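Local coordinates for protein Poly(Beta-D-mannuronate) lyase (Pseudopedobacter saltans, PDB 7O79) that probably cleaves alginate as a poly(beta-D-mannuronate) lyase of polysaccharide lyase family 6, built as a parallel beta-helix, at residues N269-L280 with N323-N334; A18-P28 with A42-D53. One frame throughout, in Å; residues are numbered along the deposited sequence.

Interaction 1: N269-L280 with N323-N334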
loop_
_atom_site.group_PDB
_atom_site.type_symbol
_atom_site.label_atom_id
_atom_site.label_comp_id
_atom_site.label_asym_id
_atom_site.label_seq_id
_atom_site.Cartn_x
_atom_site.Cartn_y
_atom_site.Cartn_z
ATOM N N ASN A 269 -13.198 -7.283 -9.058
ATOM C CA ASN A 269 -12.714 -8.659 -8.926
ATOM C C ASN A 269 -11.944 -8.906 -7.635
ATOM O O ASN A 269 -11.036 -9.744 -7.603
ATOM C CB ASN A 269 -11.871 -9.065 -10.137
ATOM C CG ASN A 269 -12.706 -9.176 -11.400
ATOM O OD1 ASN A 269 -13.782 -9.775 -11.380
ATOM N ND2 ASN A 269 -12.229 -8.589 -12.494
ATOM N N ASN A 270 -12.319 -8.225 -6.555
ATOM C CA ASN A 270 -11.737 -8.479 -5.240
ATOM C C ASN A 270 -12.582 -9.475 -4.450
ATOM O O ASN A 270 -13.812 -9.426 -4.476
ATOM C CB ASN A 270 -11.583 -7.170 -4.452
ATOM C CG ASN A 270 -10.723 -6.149 -5.202
ATOM O OD1 ASN A 270 -9.510 -6.320 -5.308
ATOM N ND2 ASN A 270 -11.354 -5.125 -5.762
ATOM N N TYR A 271 -11.910 -10.368 -3.736
ATOM C CA TYR A 271 -12.560 -11.367 -2.889
ATOM C C TYR A 271 -12.217 -11.092 -1.428
ATOM O O TYR A 271 -11.062 -11.257 -1.017
ATOM C CB TYR A 271 -12.120 -12.763 -3.298
ATOM C CG TYR A 271 -12.870 -13.874 -2.606
ATOM C CD1 TYR A 271 -14.042 -14.373 -3.155
ATOM C CD2 TYR A 271 -12.383 -14.462 -1.452
ATOM C CE1 TYR A 271 -14.730 -15.396 -2.562
ATOM C CE2 TYR A 271 -13.068 -15.501 -0.842
ATOM C CZ TYR A 271 -14.248 -15.956 -1.406
ATOM O OH TYR A 271 -14.953 -16.977 -0.837
ATOM N N VAL A 272 -13.213 -10.683 -0.646
ATOM C CA VAL A 272 -13.037 -10.334 0.763
ATOM C C VAL A 272 -13.943 -11.234 1.589
ATOM O O VAL A 272 -15.143 -11.341 1.301
ATOM C CB VAL A 272 -13.363 -8.850 1.026
ATOM C CG1 VAL A 272 -13.175 -8.501 2.497
ATOM C CG2 VAL A 272 -12.497 -7.954 0.135
ATOM N N ARG A 273 -13.382 -11.870 2.619
ATOM C CA ARG A 273 -14.227 -12.691 3.466
ATOM C C ARG A 273 -13.669 -12.783 4.878
ATOM O O ARG A 273 -12.458 -12.696 5.100
ATOM C CB ARG A 273 -14.434 -14.079 2.851
ATOM C CG ARG A 273 -13.181 -14.921 2.697
ATOM C CD ARG A 273 -13.555 -16.405 2.588
ATOM N NE ARG A 273 -14.476 -16.774 3.655
ATOM C CZ ARG A 273 -15.711 -17.248 3.489
ATOM N NH1 ARG A 273 -16.211 -17.428 2.269
ATOM N NH2 ARG A 273 -16.452 -17.540 4.566
ATOM N N ASP A 274 -14.590 -12.928 5.835
ATOM C CA ASP A 274 -14.257 -13.159 7.248
ATOM C C ASP A 274 -13.434 -12.004 7.802
ATOM O O ASP A 274 -12.458 -12.196 8.530
ATOM C CB ASP A 274 -13.528 -14.490 7.468
ATOM C CG ASP A 274 -14.119 -15.644 6.660
ATOM O OD1 ASP A 274 -15.349 -15.815 6.663
ATOM O OD2 ASP A 274 -13.346 -16.420 6.058
ATOM N N VAL A 275 -13.801 -10.797 7.436
ATOM C CA VAL A 275 -13.202 -9.630 8.064
ATOM C C VAL A 275 -14.142 -9.164 9.158
ATOM O O VAL A 275 -15.352 -9.431 9.145
ATOM C CB VAL A 275 -12.881 -8.494 7.069
ATOM C CG1 VAL A 275 -11.765 -8.918 6.104
ATOM C CG2 VAL A 275 -14.119 -8.110 6.309
ATOM N N ASP A 276 -13.555 -8.490 10.138
ATOM C CA ASP A 276 -14.286 -7.998 11.292
ATOM C C ASP A 276 -15.102 -6.753 10.963
ATOM O O ASP A 276 -16.193 -6.579 11.517
ATOM C CB ASP A 276 -13.280 -7.718 12.415
ATOM C CG ASP A 276 -13.943 -7.443 13.742
ATOM O OD1 ASP A 276 -15.072 -7.945 13.956
ATOM O OD2 ASP A 276 -13.317 -6.735 14.568
ATOM N N GLY A 277 -14.614 -5.904 10.059
ATOM C CA GLY A 277 -15.247 -4.643 9.698
ATOM C C GLY A 277 -15.995 -4.724 8.381
ATOM O O GLY A 277 -16.579 -5.757 8.040
ATOM N N ASP A 278 -15.989 -3.613 7.633
ATOM C CA ASP A 278 -16.747 -3.509 6.389
ATOM C C ASP A 278 -15.977 -4.106 5.207
ATOM O O ASP A 278 -14.747 -4.167 5.200
ATOM C CB ASP A 278 -17.095 -2.048 6.068
ATOM C CG ASP A 278 -17.991 -1.386 7.120
ATOM O OD1 ASP A 278 -18.509 -2.076 8.017
ATOM O OD2 ASP A 278 -18.204 -0.156 7.017
ATOM N N GLY A 279 -16.717 -4.526 4.187
ATOM C CA GLY A 279 -16.093 -5.065 2.990
ATOM C C GLY A 279 -15.545 -3.969 2.087
ATOM O O GLY A 279 -14.394 -4.034 1.634
ATOM N N LEU A 280 -16.368 -2.948 1.848
ATOM C CA LEU A 280 -16.037 -1.811 0.999
ATOM C C LEU A 280 -16.596 -0.552 1.635
ATOM O O LEU A 280 -17.791 -0.487 1.942
ATOM C CB LEU A 280 -16.616 -1.987 -0.407
ATOM C CG LEU A 280 -16.439 -0.856 -1.429
ATOM C CD1 LEU A 280 -14.952 -0.491 -1.653
ATOM C CD2 LEU A 280 -17.154 -1.200 -2.742
ATOM N N ASN A 323 -17.177 -7.649 -7.252
ATOM C CA ASN A 323 -16.453 -8.005 -6.041
ATOM C C ASN A 323 -17.290 -8.962 -5.204
ATOM O O ASN A 323 -18.504 -9.077 -5.378
ATOM C CB ASN A 323 -16.106 -6.758 -5.216
ATOM C CG ASN A 323 -15.263 -5.743 -5.994
ATOM O OD1 ASN A 323 -14.056 -5.936 -6.176
ATOM N ND2 ASN A 323 -15.895 -4.651 -6.444
ATOM N N THR A 324 -16.626 -9.643 -4.273
ATOM C CA THR A 324 -17.303 -10.544 -3.353
ATOM C C THR A 324 -16.908 -10.179 -1.931
ATOM O O THR A 324 -15.715 -10.083 -1.626
ATOM C CB THR A 324 -16.951 -11.995 -3.679
ATOM O OG1 THR A 324 -17.404 -12.279 -5.006
ATOM C CG2 THR A 324 -17.584 -12.958 -2.695
ATOM N N PHE A 325 -17.912 -9.944 -1.083
ATOM C CA PHE A 325 -17.724 -9.607 0.331
ATOM C C PHE A 325 -18.535 -10.580 1.191
ATOM O O PHE A 325 -19.735 -10.372 1.402
ATOM C CB PHE A 325 -18.154 -8.162 0.618
ATOM C CG PHE A 325 -17.589 -7.148 -0.342
ATOM C CD1 PHE A 325 -16.256 -6.732 -0.238
ATOM C CD2 PHE A 325 -18.381 -6.606 -1.341
ATOM C CE1 PHE A 325 -15.724 -5.789 -1.131
ATOM C CE2 PHE A 325 -17.847 -5.665 -2.245
ATOM C CZ PHE A 325 -16.524 -5.268 -2.143
ATOM N N LEU A 326 -17.900 -11.601 1.749
ATOM C CA LEU A 326 -18.657 -12.640 2.442
ATOM C C LEU A 326 -18.314 -12.704 3.921
ATOM O O LEU A 326 -17.149 -12.580 4.305
ATOM C CB LEU A 326 -18.437 -14.013 1.801
ATOM C CG LEU A 326 -19.005 -14.147 0.383
ATOM C CD1 LEU A 326 -18.394 -15.366 -0.324
ATOM C CD2 LEU A 326 -20.509 -14.207 0.397
ATOM N N ASN A 327 -19.341 -12.905 4.749
ATOM C CA ASN A 327 -19.139 -13.164 6.183
ATOM C C ASN A 327 -18.402 -12.006 6.852
ATOM O O ASN A 327 -17.536 -12.207 7.704
ATOM C CB ASN A 327 -18.407 -14.498 6.392
ATOM C CG ASN A 327 -18.392 -14.965 7.850
ATOM O OD1 ASN A 327 -19.342 -14.747 8.615
ATOM N ND2 ASN A 327 -17.312 -15.630 8.228
ATOM N N VAL A 328 -18.749 -10.762 6.464
ATOM C CA VAL A 328 -18.088 -9.586 7.035
ATOM C C VAL A 328 -18.794 -9.190 8.322
ATOM O O VAL A 328 -20.018 -9.315 8.447
ATOM C CB VAL A 328 -18.037 -8.409 6.029
ATOM C CG1 VAL A 328 -17.251 -8.819 4.804
ATOM C CG2 VAL A 328 -19.413 -7.927 5.625
ATOM N N GLY A 329 -18.017 -8.712 9.297
ATOM C CA GLY A 329 -18.596 -8.320 10.566
ATOM C C GLY A 329 -19.248 -6.961 10.588
ATOM O O GLY A 329 -19.984 -6.659 11.536
ATOM N N GLY A 330 -18.996 -6.131 9.578
ATOM C CA GLY A 330 -19.621 -4.824 9.479
ATOM C C GLY A 330 -20.606 -4.789 8.332
ATOM O O GLY A 330 -21.311 -5.776 8.096
ATOM N N ALA A 331 -20.674 -3.672 7.609
ATOM C CA ALA A 331 -21.531 -3.593 6.439
ATOM C C ALA A 331 -20.814 -4.207 5.240
ATOM O O ALA A 331 -19.589 -4.242 5.181
ATOM C CB ALA A 331 -21.911 -2.132 6.147
ATOM N N GLY A 332 -21.585 -4.709 4.283
ATOM C CA GLY A 332 -20.947 -5.240 3.091
ATOM C C GLY A 332 -20.340 -4.118 2.272
ATOM O O GLY A 332 -19.129 -4.072 2.017
ATOM N N ILE A 333 -21.193 -3.197 1.846
ATOM C CA ILE A 333 -20.767 -1.990 1.163
ATOM C C ILE A 333 -21.346 -0.817 1.935
ATOM O O ILE A 333 -22.567 -0.739 2.129
ATOM C CB ILE A 333 -21.205 -1.966 -0.309
ATOM C CG1 ILE A 333 -20.672 -3.224 -1.020
ATOM C CG2 ILE A 333 -20.724 -0.673 -0.991
ATOM C CD1 ILE A 333 -20.983 -3.332 -2.521
ATOM N N ASN A 334 -20.471 0.059 2.412
ATOM C CA ASN A 334 -20.863 1.240 3.167
ATOM C C ASN A 334 -20.719 2.434 2.224
ATOM O O ASN A 334 -19.605 2.884 1.943
ATOM C CB ASN A 334 -20.001 1.352 4.420
ATOM C CG ASN A 334 -20.354 2.554 5.293
ATOM O OD1 ASN A 334 -21.341 3.240 5.071
ATOM N ND2 ASN A 334 -19.550 2.787 6.304
#

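Interaction 2: A18-P28 with A42-D53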
loop_
_atom_site.group_PDB
_atom_site.type_symbol
_atom_site.label_atom_id
_atom_site.label_comp_id
_atom_site.label_asym_id
_atom_site.label_seq_id
_atom_site.Cartn_x
_atom_site.Cartn_y
_atom_site.Cartn_z
ATOM N N ALA A 18 33.926 -1.165 -10.574
ATOM C CA ALA A 18 33.110 -2.021 -11.429
ATOM C C ALA A 18 32.731 -1.296 -12.716
ATOM O O ALA A 18 32.438 -0.097 -12.709
ATOM C CB ALA A 18 31.849 -2.456 -10.681
ATOM N N VAL A 19 32.754 -2.017 -13.833
ATOM C CA VAL A 19 32.297 -1.459 -15.103
ATOM C C VAL A 19 30.987 -2.138 -15.491
ATOM O O VAL A 19 30.638 -3.209 -14.980
ATOM C CB VAL A 19 33.348 -1.590 -16.232
ATOM C CG1 VAL A 19 34.632 -0.901 -15.832
ATOM C CG2 VAL A 19 33.614 -3.032 -16.572
ATOM N N ALA A 20 30.254 -1.494 -16.411
ATOM C CA ALA A 20 28.939 -1.984 -16.819
ATOM C C ALA A 20 28.994 -3.471 -17.152
ATOM O O ALA A 20 29.881 -3.927 -17.877
ATOM C CB ALA A 20 28.424 -1.181 -18.021
ATOM N N GLY A 21 28.060 -4.231 -16.587
ATOM C CA GLY A 21 27.987 -5.661 -16.793
ATOM C C GLY A 21 28.649 -6.482 -15.710
ATOM O O GLY A 21 28.409 -7.690 -15.650
ATOM N N ASP A 22 29.448 -5.859 -14.844
ATOM C CA ASP A 22 30.148 -6.574 -13.784
ATOM C C ASP A 22 29.188 -7.062 -12.701
ATOM O O ASP A 22 28.054 -6.597 -12.576
ATOM C CB ASP A 22 31.198 -5.681 -13.127
ATOM C CG ASP A 22 32.503 -5.638 -13.902
ATOM O OD1 ASP A 22 32.626 -6.356 -14.920
ATOM O OD2 ASP A 22 33.414 -4.895 -13.466
ATOM N N ALA A 23 29.677 -8.008 -11.895
ATOM C CA ALA A 23 28.997 -8.466 -10.689
ATOM C C ALA A 23 29.965 -8.447 -9.510
ATOM O O ALA A 23 31.127 -8.850 -9.635
ATOM C CB ALA A 23 28.407 -9.866 -10.870
ATOM N N ILE A 24 29.481 -7.943 -8.377
ATOM C CA ILE A 24 30.236 -7.854 -7.131
ATOM C C ILE A 24 29.636 -8.886 -6.184
ATOM O O ILE A 24 28.435 -8.837 -5.885
ATOM C CB ILE A 24 30.175 -6.435 -6.543
ATOM C CG1 ILE A 24 30.611 -5.420 -7.596
ATOM C CG2 ILE A 24 31.056 -6.315 -5.290
ATOM C CD1 ILE A 24 30.342 -3.939 -7.221
ATOM N N LEU A 25 30.459 -9.841 -5.751
ATOM C CA LEU A 25 30.017 -11.024 -5.020
ATOM C C LEU A 25 30.552 -10.959 -3.595
ATOM O O LEU A 25 31.773 -10.991 -3.391
ATOM C CB LEU A 25 30.505 -12.302 -5.707
ATOM C CG LEU A 25 30.280 -12.549 -7.209
ATOM C CD1 LEU A 25 30.665 -13.976 -7.578
ATOM C CD2 LEU A 25 28.858 -12.273 -7.637
ATOM N N MET A 26 29.647 -10.883 -2.614
ATOM C CA MET A 26 30.046 -10.780 -1.215
ATOM C C MET A 26 30.244 -12.156 -0.583
ATOM O O MET A 26 29.444 -13.075 -0.780
ATOM C CB MET A 26 29.024 -9.986 -0.396
ATOM C CG MET A 26 28.876 -8.523 -0.820
ATOM S SD MET A 26 27.329 -7.741 -0.287
ATOM C CE MET A 26 27.813 -7.081 1.315
ATOM N N GLN A 27 31.317 -12.286 0.200
ATOM C CA GLN A 27 31.603 -13.553 0.857
ATOM C C GLN A 27 30.641 -13.797 2.024
ATOM O O GLN A 27 30.160 -12.851 2.655
ATOM C CB GLN A 27 33.050 -13.579 1.351
ATOM C CG GLN A 27 34.075 -13.600 0.232
ATOM C CD GLN A 27 34.278 -14.997 -0.330
ATOM O OE1 GLN A 27 34.096 -16.000 0.372
ATOM N NE2 GLN A 27 34.665 -15.071 -1.599
ATOM N N PRO A 28 30.342 -15.060 2.327
ATOM C CA PRO A 28 29.380 -15.355 3.395
ATOM C C PRO A 28 29.900 -14.926 4.754
ATOM O O PRO A 28 31.108 -14.870 5.002
ATOM C CB PRO A 28 29.212 -16.881 3.336
ATOM C CG PRO A 28 29.916 -17.339 2.135
ATOM C CD PRO A 28 30.852 -16.275 1.672
ATOM N N ALA A 42 26.931 1.901 -14.391
ATOM C CA ALA A 42 26.393 0.816 -15.196
ATOM C C ALA A 42 25.771 1.389 -16.462
ATOM O O ALA A 42 25.801 2.599 -16.719
ATOM C CB ALA A 42 25.364 0.006 -14.392
ATOM N N SER A 43 25.191 0.510 -17.266
ATOM C CA SER A 43 24.484 0.936 -18.462
ATOM C C SER A 43 23.126 0.245 -18.527
ATOM O O SER A 43 22.883 -0.787 -17.886
ATOM C CB SER A 43 25.294 0.635 -19.730
ATOM O OG SER A 43 25.272 -0.756 -19.992
ATOM N N LYS A 44 22.232 0.837 -19.315
ATOM C CA LYS A 44 20.898 0.267 -19.446
ATOM C C LYS A 44 20.970 -1.175 -19.929
ATOM O O LYS A 44 20.270 -2.045 -19.408
ATOM C CB LYS A 44 20.077 1.127 -20.397
ATOM C CG LYS A 44 18.698 0.610 -20.723
ATOM C CD LYS A 44 18.151 1.409 -21.893
ATOM C CE LYS A 44 17.864 2.844 -21.477
ATOM N NZ LYS A 44 17.433 3.631 -22.673
ATOM N N ALA A 45 21.849 -1.453 -20.902
ATOM C CA ALA A 45 21.978 -2.787 -21.458
ATOM C C ALA A 45 22.897 -3.689 -20.643
ATOM O O ALA A 45 22.802 -4.915 -20.775
ATOM C CB ALA A 45 22.475 -2.716 -22.912
ATOM N N LYS A 46 23.775 -3.127 -19.805
ATOM C CA LYS A 46 24.683 -3.921 -18.970
ATOM C C LYS A 46 24.616 -3.435 -17.529
ATOM O O LYS A 46 25.462 -2.639 -17.089
ATOM C CB LYS A 46 26.128 -3.885 -19.480
ATOM C CG LYS A 46 26.380 -4.611 -20.789
ATOM C CD LYS A 46 27.875 -4.562 -21.125
ATOM C CE LYS A 46 28.196 -5.259 -22.429
ATOM N NZ LYS A 46 29.661 -5.204 -22.721
ATOM N N PRO A 47 23.624 -3.898 -16.763
ATOM C CA PRO A 47 23.540 -3.526 -15.348
ATOM C C PRO A 47 24.749 -4.035 -14.585
ATOM O O PRO A 47 25.523 -4.874 -15.057
ATOM C CB PRO A 47 22.255 -4.204 -14.853
ATOM C CG PRO A 47 21.543 -4.681 -16.098
ATOM C CD PRO A 47 22.531 -4.785 -17.190
ATOM N N ILE A 48 24.915 -3.502 -13.380
ATOM C CA ILE A 48 25.926 -3.976 -12.445
ATOM C C ILE A 48 25.206 -4.556 -11.239
ATOM O O ILE A 48 24.233 -3.978 -10.743
ATOM C CB ILE A 48 26.916 -2.858 -12.046
ATOM C CG1 ILE A 48 27.740 -2.417 -13.253
ATOM C CG2 ILE A 48 27.846 -3.311 -10.914
ATOM C CD1 ILE A 48 28.502 -1.155 -13.026
ATOM N N THR A 49 25.670 -5.711 -10.788
ATOM C CA THR A 49 24.990 -6.494 -9.770
ATOM C C THR A 49 25.876 -6.625 -8.541
ATOM O O THR A 49 27.045 -7.003 -8.649
ATOM C CB THR A 49 24.631 -7.875 -10.313
ATOM O OG1 THR A 49 23.808 -7.725 -11.480
ATOM C CG2 THR A 49 23.880 -8.712 -9.256
ATOM N N LEU A 50 25.326 -6.276 -7.390
ATOM C CA LEU A 50 25.883 -6.627 -6.092
ATOM C C LEU A 50 25.055 -7.784 -5.561
ATOM O O LEU A 50 23.828 -7.693 -5.545
ATOM C CB LEU A 50 25.802 -5.443 -5.128
ATOM C CG LEU A 50 26.295 -5.637 -3.687
ATOM C CD1 LEU A 50 27.757 -6.095 -3.658
ATOM C CD2 LEU A 50 26.069 -4.396 -2.846
ATOM N N LYS A 51 25.707 -8.874 -5.146
ATOM C CA LYS A 51 24.953 -10.005 -4.615
ATOM C C LYS A 51 25.828 -10.855 -3.705
ATOM O O LYS A 51 27.052 -10.732 -3.696
ATOM C CB LYS A 51 24.369 -10.867 -5.734
ATOM C CG LYS A 51 25.375 -11.579 -6.601
ATOM C CD LYS A 51 24.586 -12.315 -7.647
ATOM C CE LYS A 51 25.412 -13.108 -8.609
ATOM N NZ LYS A 51 24.460 -13.746 -9.576
ATOM N N ALA A 52 25.167 -11.743 -2.952
ATOM C CA ALA A 52 25.860 -12.724 -2.120
ATOM C C ALA A 52 26.364 -13.893 -2.964
ATOM O O ALA A 52 25.695 -14.317 -3.905
ATOM C CB ALA A 52 24.913 -13.238 -1.033
ATOM N N ASP A 53 27.567 -14.401 -2.649
ATOM C CA ASP A 53 27.997 -15.681 -3.229
ATOM C C ASP A 53 26.941 -16.754 -3.064
ATOM O O ASP A 53 26.681 -17.537 -3.985
ATOM C CB ASP A 53 29.316 -16.141 -2.599
ATOM C CG ASP A 53 30.503 -15.336 -3.078
ATOM O OD1 ASP A 53 30.462 -14.899 -4.244
ATOM O OD2 ASP A 53 31.426 -15.056 -2.277
HETATM O O HOH W 1 25.721 -7.852 -13.532
#

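Interaction 1: N269-L280 with N323-N334
N327 ND2 donates to D274 OD1 in a nearly straight bond (171° at the hydrogen) that ties two successive coils of the parallel beta-helix at their corner; the 2.5 Å between N327 ND2 and D274 OD1 is unusually short, and no strength is read from it. The donor lies on the anti side of OD1; on the syn side R273 NH2 reaches the same oxygen, while R273 NE takes D274 OD2 at 2.7 Å, a side-on, two-nitrogen salt bridge. N327 reaches across because its CG stands anti to the backbone N (chi1 -169°). An alanine in place of D274 would probably leave R273 NE and N327 ND2 without these acceptors and hold the guanidinium less firmly. After the corner, D278 OD1 accepts A331 N at 2.7 Å from above the carboxylate plane.

At the start of the segments N270 and N323 lie side by side, pointing the same way, their amide planes 5° apart. N323 OD1 receives N270 N and N270 ND2 from opposite faces of its plane, while N323 ND2 turns to V267 O and N270 ND2 also serves I242 O. Between these sites strands 271-273 and 324-326 run parallel, their axes approaching to 4.6 Å, and V272 spends both backbone polar atoms on T324 O and L326 N.

Inside the coil F325 bridges V272 and L280, its CD1 3.8 Å from V272 CB, and V275 CG2 lies alongside V328 CG1 at 3.5 Å. G279 is tightly enclosed: a beta carbon there would clash with F325 CD1 and G332 O. Over one face of the F325 ring sits L280 N, with L280 CB 3.7 Å from F325 CZ.

Interaction 2: A18-P28 with A42-D53
The first coils of the parallel beta-helix meet here, close to the N-terminal helix 8-17 that packs on the buried side chains. A20 and G21 touch K46, L25 touches D53, and between these ends strands 23-26 and 48-52 run parallel with axes 4.6 Å apart and 13° between directions. The backbone evidence is a regular alternation: I24 N donates to T49 O at 2.6 Å, I24 O accepts K51 N, M26 N donates to K51 O, and M26 O accepts D53 N.

I24, M26 and L50 share the face toward helix 8-17, where L11 touches all three. L50 CD1 is the common meeting point, 3.7 Å from I24 CG2 and 3.8 Å from M26 SD; M26 CG lies beside the backbone N (chi1 -64°), and an extended chi2 (160°) carries SD to that methyl. On the other face L25 and K51 lie side by side, and L25 CD2 touches K51 CE at 3.7 Å, so the aliphatic part of the lysine does the packing.

At the entrance, the type II turn V19-D22 lays A20 CB against K46 O, and I48 CD1 lies 3.5 Å from V19 O. G21 has backbone angles that call for glycine. A water lies 2.8 Å from D22 O and bonds T49 OG1. At the far end D53 OD1 comes up to L25 CB, but its hydrogen bond is to Q4 NE2 in strand 3-5.

The chemistry thus divides: main-chain bonds set the register, apolar carbons and one sulfur seal the helix-covered face, and of the polar side-chain atoms T49 OG1 turns to water and D53 OD1 to Q4.

How the interactions relate
Interactions 1 and 2 are the same kind of contact, parallel pairing of neighbouring coils, sampled at two distant levels of one beta-helix. Their centres are 46 Å apart and their nearest atoms about 33 Å, so they do not touch, and several coils separate them. Interaction 2 belongs to the first coils, whereas interaction 1 comes far later in the sequence, beyond the middle of the molecule. The two differ in what fixes them: at 18-28 with 42-53 main-chain bonds dominate beside a capping helix, whereas 269-280 with 323-334 adds side-chain amides and carboxylates at the corner and before and after it. Neither can be assigned to the active site from this geometry.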